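Local structure of alpha-fucosidase (Bifidobacterium bifidum, 2EAB) at residues N56-G61 against R388-L393; L382-S387 against G438-P443. The protein probably releases alpha-1,2-linked L-fucose from glycans by hydrolysis, the chain here being the calcium-containing catalytic piece of a longer protein. One frame throughout, in Å; residues are numbered along the deposited sequence.

Interaction 1 of 2, residues N56-G61 against R388-L393; sequences NGKIGG and RENSQL. With CA (calcium ion), chain C.
Ser391 OG donates to Gly57 O at 2.8 Å and accepts from Arg388 N at 2.9 Å, so one hydroxyl ties the 56-59 turn to the loop that follows helix 365-386. The hydroxyl sits above the Gly57 carbonyl plane, at a C=O...O angle of only 106°. Gly57 and Leu393 both belong to the calcium site, where Leu393 O lies 2.7 Å from the ion, with Glu77 and Ser386 as further ligands. The contact joins the family 65-type N-terminal domain to the family 95 catalytic domain: residues 388-391 form a type I beta turn, while Asn56 makes an Asx turn, its OD1 taking the N-H groups of Lys58 and Ile59 from opposite faces. With alanine in place of Ser391, Arg388 N would probably lose its acceptor and Gly57 O its hydroxyl donor, leaving that carbonyl freer to shift beside the calcium. Arg388 CG rests 3.4 Å from Asn56 O; its guanidinium group goes on to Asp326. Lys58 crosses Asn390 at about a right angle, its bend at chi3 (-84°) bringing NZ to 3.7 Å from Asn390 ND2. Two waters link them: both accept from Lys58 NZ, one also from Asn390 ND2, while the other donates to Asn390 O. Asn390 OD1 accepts from Asn186 ND2.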
loop_
_atom_site.group_PDB
_atom_site.type_symbol
_atom_site.label_atom_id
_atom_site.label_comp_id
_atom_site.label_asym_id
_atom_site.label_seq_id
_atom_site.Cartn_x
_atom_site.Cartn_y
_atom_site.Cartn_z
ATOM N N ASN A 56 11.671 10.031 -4.543
ATOM C CA ASN A 56 11.453 10.963 -3.441
ATOM C C ASN A 56 9.970 11.114 -3.094
ATOM O O ASN A 56 9.565 12.106 -2.491
ATOM C CB ASN A 56 12.090 12.330 -3.742
ATOM C CG ASN A 56 11.383 13.085 -4.857
ATOM O OD1 ASN A 56 10.417 12.602 -5.444
ATOM N ND2 ASN A 56 11.863 14.289 -5.149
ATOM N N GLY A 57 9.172 10.122 -3.482
ATOM C CA GLY A 57 7.721 10.160 -3.306
ATOM C C GLY A 57 6.987 10.817 -4.461
ATOM O O GLY A 57 5.756 10.714 -4.553
ATOM N N LYS A 58 7.737 11.497 -5.331
ATOM C CA LYS A 58 7.149 12.279 -6.417
ATOM C C LYS A 58 7.766 11.920 -7.765
ATOM O O LYS A 58 7.058 11.487 -8.671
ATOM C CB LYS A 58 7.247 13.774 -6.123
ATOM C CG LYS A 58 6.484 14.172 -4.865
ATOM C CD LYS A 58 6.562 15.648 -4.591
ATOM C CE LYS A 58 7.824 16.009 -3.836
ATOM N NZ LYS A 58 7.902 17.479 -3.675
ATOM N N ILE A 59 9.079 12.089 -7.897
ATOM C CA ILE A 59 9.801 11.565 -9.050
ATOM C C ILE A 59 10.515 10.274 -8.676
ATOM O O ILE A 59 10.908 10.073 -7.521
ATOM C CB ILE A 59 10.794 12.587 -9.674
ATOM C CG1 ILE A 59 11.782 13.130 -8.630
ATOM C CG2 ILE A 59 10.027 13.705 -10.384
ATOM C CD1 ILE A 59 12.840 14.062 -9.205
ATOM N N GLY A 60 10.661 9.399 -9.663
ATOM C CA GLY A 60 11.313 8.124 -9.459
ATOM C C GLY A 60 12.159 7.730 -10.644
ATOM O O GLY A 60 11.895 8.133 -11.783
ATOM N N GLY A 61 13.182 6.933 -10.361
ATOM C CA GLY A 61 13.988 6.313 -11.393
ATOM C C GLY A 61 14.092 4.822 -11.174
ATOM O O GLY A 61 13.942 4.334 -10.050
ATOM N N ARG A 388 5.678 9.888 0.275
ATOM C CA ARG A 388 6.207 10.794 1.292
ATOM C C ARG A 388 5.115 11.729 1.793
ATOM O O ARG A 388 4.057 11.849 1.172
ATOM C CB ARG A 388 7.417 11.571 0.763
ATOM C CG ARG A 388 8.650 10.704 0.520
ATOM C CD ARG A 388 9.144 10.027 1.801
ATOM N NE ARG A 388 9.506 10.985 2.851
ATOM C CZ ARG A 388 10.717 11.514 3.015
ATOM N NH1 ARG A 388 11.721 11.183 2.210
ATOM N NH2 ARG A 388 10.923 12.377 4.004
ATOM N N GLU A 389 5.376 12.393 2.920
ATOM C CA GLU A 389 4.404 13.318 3.520
ATOM C C GLU A 389 3.915 14.349 2.523
ATOM O O GLU A 389 2.754 14.757 2.572
ATOM C CB GLU A 389 5.007 14.051 4.720
ATOM C CG GLU A 389 5.370 13.160 5.874
ATOM C CD GLU A 389 6.336 13.819 6.839
ATOM O OE1 GLU A 389 5.923 14.779 7.528
ATOM O OE2 GLU A 389 7.505 13.367 6.912
ATOM N N ASN A 390 4.799 14.768 1.622
ATOM C CA ASN A 390 4.450 15.783 0.642
ATOM C C ASN A 390 4.178 15.250 -0.768
ATOM O O ASN A 390 4.097 16.027 -1.717
ATOM C CB ASN A 390 5.498 16.900 0.621
ATOM C CG ASN A 390 6.846 16.436 0.097
ATOM O OD1 ASN A 390 7.047 15.262 -0.224
ATOM N ND2 ASN A 390 7.784 17.369 0.009
ATOM N N SER A 391 4.016 13.935 -0.907
ATOM C CA SER A 391 3.535 13.367 -2.166
ATOM C C SER A 391 2.146 13.892 -2.460
ATOM O O SER A 391 1.327 14.066 -1.547
ATOM C CB SER A 391 3.460 11.843 -2.094
ATOM O OG SER A 391 4.745 11.258 -2.050
ATOM N N GLN A 392 1.872 14.132 -3.733
ATOM C CA GLN A 392 0.528 14.534 -4.118
ATOM C C GLN A 392 -0.445 13.364 -4.166
ATOM O O GLN A 392 -1.643 13.562 -3.997
ATOM C CB GLN A 392 0.544 15.271 -5.452
ATOM C CG GLN A 392 1.331 16.566 -5.406
ATOM C CD GLN A 392 1.007 17.467 -6.564
ATOM O OE1 GLN A 392 -0.054 18.080 -6.602
ATOM N NE2 GLN A 392 1.920 17.549 -7.523
ATOM N N LEU A 393 0.073 12.159 -4.397
ATOM C CA LEU A 393 -0.744 10.958 -4.521
ATOM C C LEU A 393 -0.130 9.822 -3.712
ATOM O O LEU A 393 1.086 9.781 -3.530
ATOM C CB LEU A 393 -0.880 10.554 -5.995
ATOM C CG LEU A 393 -1.726 11.512 -6.844
ATOM C CD1 LEU A 393 -1.551 11.244 -8.328
ATOM C CD2 LEU A 393 -3.198 11.472 -6.455
HETATM CA CA CA C . 3.347 9.072 -4.801
HETATM O O HOH W 1 9.989 17.901 -1.919
HETATM O O HOH W 2 5.288 18.173 -2.811
#

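Interaction 2 of 2, residues L382-S387 against G438-P443. With CA (calcium ion), chain C.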
loop_
_atom_site.group_PDB
_atom_site.type_symbol
_atom_site.label_atom_id
_atom_site.label_comp_id
_atom_site.label_asym_id
_atom_site.label_seq_id
_atom_site.Cartn_x
_atom_site.Cartn_y
_atom_site.Cartn_z
ATOM N N LEU A 382 10.616 0.933 -0.183
ATOM C CA LEU A 382 9.723 1.267 -1.290
ATOM C C LEU A 382 8.631 2.236 -0.864
ATOM O O LEU A 382 8.130 3.000 -1.693
ATOM C CB LEU A 382 9.122 0.008 -1.921
ATOM C CG LEU A 382 10.104 -0.874 -2.700
ATOM C CD1 LEU A 382 9.441 -2.199 -3.030
ATOM C CD2 LEU A 382 10.619 -0.183 -3.974
ATOM N N THR A 383 8.271 2.210 0.423
ATOM C CA THR A 383 7.345 3.201 0.966
ATOM C C THR A 383 7.989 4.589 0.932
ATOM O O THR A 383 7.381 5.554 0.468
ATOM C CB THR A 383 6.915 2.871 2.415
ATOM O OG1 THR A 383 6.390 1.542 2.487
ATOM C CG2 THR A 383 5.846 3.840 2.888
ATOM N N ILE A 384 9.224 4.681 1.425
ATOM C CA ILE A 384 9.962 5.943 1.401
ATOM C C ILE A 384 10.094 6.482 -0.030
ATOM O O ILE A 384 9.931 7.676 -0.264
ATOM C CB ILE A 384 11.356 5.799 2.061
ATOM C CG1 ILE A 384 11.221 5.271 3.497
ATOM C CG2 ILE A 384 12.114 7.131 2.029
ATOM C CD1 ILE A 384 12.536 4.815 4.111
ATOM N N GLY A 385 10.375 5.599 -0.981
ATOM C CA GLY A 385 10.542 6.008 -2.372
ATOM C C GLY A 385 9.276 6.454 -3.087
ATOM O O GLY A 385 9.342 7.267 -4.011
ATOM N N SER A 386 8.123 5.932 -2.669
ATOM C CA SER A 386 6.862 6.157 -3.400
ATOM C C SER A 386 5.790 6.978 -2.679
ATOM O O SER A 386 4.838 7.433 -3.314
ATOM C CB SER A 386 6.247 4.823 -3.835
ATOM O OG SER A 386 5.781 4.079 -2.724
ATOM N N SER A 387 5.941 7.154 -1.369
ATOM C CA SER A 387 4.886 7.746 -0.557
ATOM C C SER A 387 5.486 8.604 0.551
ATOM O O SER A 387 5.787 8.110 1.640
ATOM C CB SER A 387 4.005 6.633 0.027
ATOM O OG SER A 387 2.905 7.156 0.751
ATOM N N GLY A 438 4.750 6.157 9.938
ATOM C CA GLY A 438 3.381 6.673 10.025
ATOM C C GLY A 438 3.128 7.946 9.234
ATOM O O GLY A 438 2.054 8.117 8.647
ATOM N N GLU A 439 4.108 8.846 9.208
ATOM C CA GLU A 439 3.941 10.101 8.478
ATOM C C GLU A 439 3.743 9.876 6.979
ATOM O O GLU A 439 3.175 10.722 6.283
ATOM C CB GLU A 439 5.120 11.044 8.731
ATOM C CG GLU A 439 6.441 10.574 8.164
ATOM C CD GLU A 439 7.313 9.844 9.161
ATOM O OE1 GLU A 439 6.788 9.086 10.009
ATOM O OE2 GLU A 439 8.547 10.040 9.094
ATOM N N LEU A 440 4.202 8.727 6.491
ATOM C CA LEU A 440 4.141 8.423 5.068
ATOM C C LEU A 440 2.744 7.983 4.625
ATOM O O LEU A 440 2.500 7.800 3.432
ATOM C CB LEU A 440 5.211 7.400 4.682
ATOM C CG LEU A 440 6.654 7.744 5.076
ATOM C CD1 LEU A 440 7.632 6.833 4.362
ATOM C CD2 LEU A 440 7.002 9.196 4.804
ATOM N N ALA A 441 1.821 7.841 5.577
ATOM C CA ALA A 441 0.416 7.598 5.258
ATOM C C ALA A 441 -0.314 8.869 4.837
ATOM O O ALA A 441 -1.434 8.797 4.329
ATOM C CB ALA A 441 -0.290 6.971 6.443
ATOM N N GLU A 442 0.300 10.032 5.049
ATOM C CA GLU A 442 -0.373 11.302 4.766
ATOM C C GLU A 442 -1.018 11.375 3.371
ATOM O O GLU A 442 -2.178 11.769 3.264
ATOM C CB GLU A 442 0.558 12.498 5.010
ATOM C CG GLU A 442 -0.047 13.874 4.675
ATOM C CD GLU A 442 -1.361 14.173 5.393
ATOM O OE1 GLU A 442 -1.558 13.707 6.539
ATOM O OE2 GLU A 442 -2.194 14.901 4.808
ATOM N N PRO A 443 -0.283 11.012 2.299
ATOM C CA PRO A 443 -0.945 11.087 0.989
ATOM C C PRO A 443 -2.162 10.168 0.843
ATOM O O PRO A 443 -3.058 10.483 0.063
ATOM C CB PRO A 443 0.162 10.713 -0.005
ATOM C CG PRO A 443 1.184 10.015 0.797
ATOM C CD PRO A 443 1.134 10.622 2.167
HETATM CA CA CA C . 3.347 9.072 -4.801
#
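Leu440 and Ser387 bury most of this contact, and they meet twice. Ser387 OG donates to Leu440 O over 2.8 Å, lying in the carbonyl plane with a C=O...O angle of 160°; with chi1 at -176° the hydroxyl is swung away from its own backbone N and out to that carbonyl. Tyr429 OH is a second hydrogen-bond partner of the same OG. In the other direction, the aliphatic part of Leu440 gathers round the Ser387 carbonyl, CB at 3.2 Å from Ser387 O and CG, CD1 and CD2 a little farther. Ser387 is the first residue to leave helix 365-386, one of the helices of the family 95 catalytic domain, and Leu440 belongs to the 3-10 segment that leads toward helix 442-450. In the last turn of helix 365-386, Thr383 O accepts from both Ser386 N and Ser387 N. Leu440 CD1 reaches this turn too, touching Thr383 CG2 at 3.8 Å and Ile384 CG1 at 4.0 Å. Ile384 also touches helix 316-331. Pro443 packs its ring on the serine, CG 3.3 Å from Ser387 OG. Ser386, the residue before Ser387, sends its carbonyl O to the calcium ion at 2.7 Å.

Residues 382-387 run straight on into 388-393, so the end of helix 365-386 serves interaction 2 and the loop after it interaction 1. Interaction 1 crosses between domains and mixes buried backbone polarity with a more exposed edge, where lysine and asparagine meet through water. Interaction 2 stays within the catalytic domain, with every touching residue buried, and pairs one hydroxyl bond with leucine and proline packing. Both carry a carbonyl ligand of the same calcium. Between them Gly57 N probably bonds to Gly385 O at 2.9 Å, which would join the N-terminal domain directly to the helix, and Pro443 CD packs against Arg388 O.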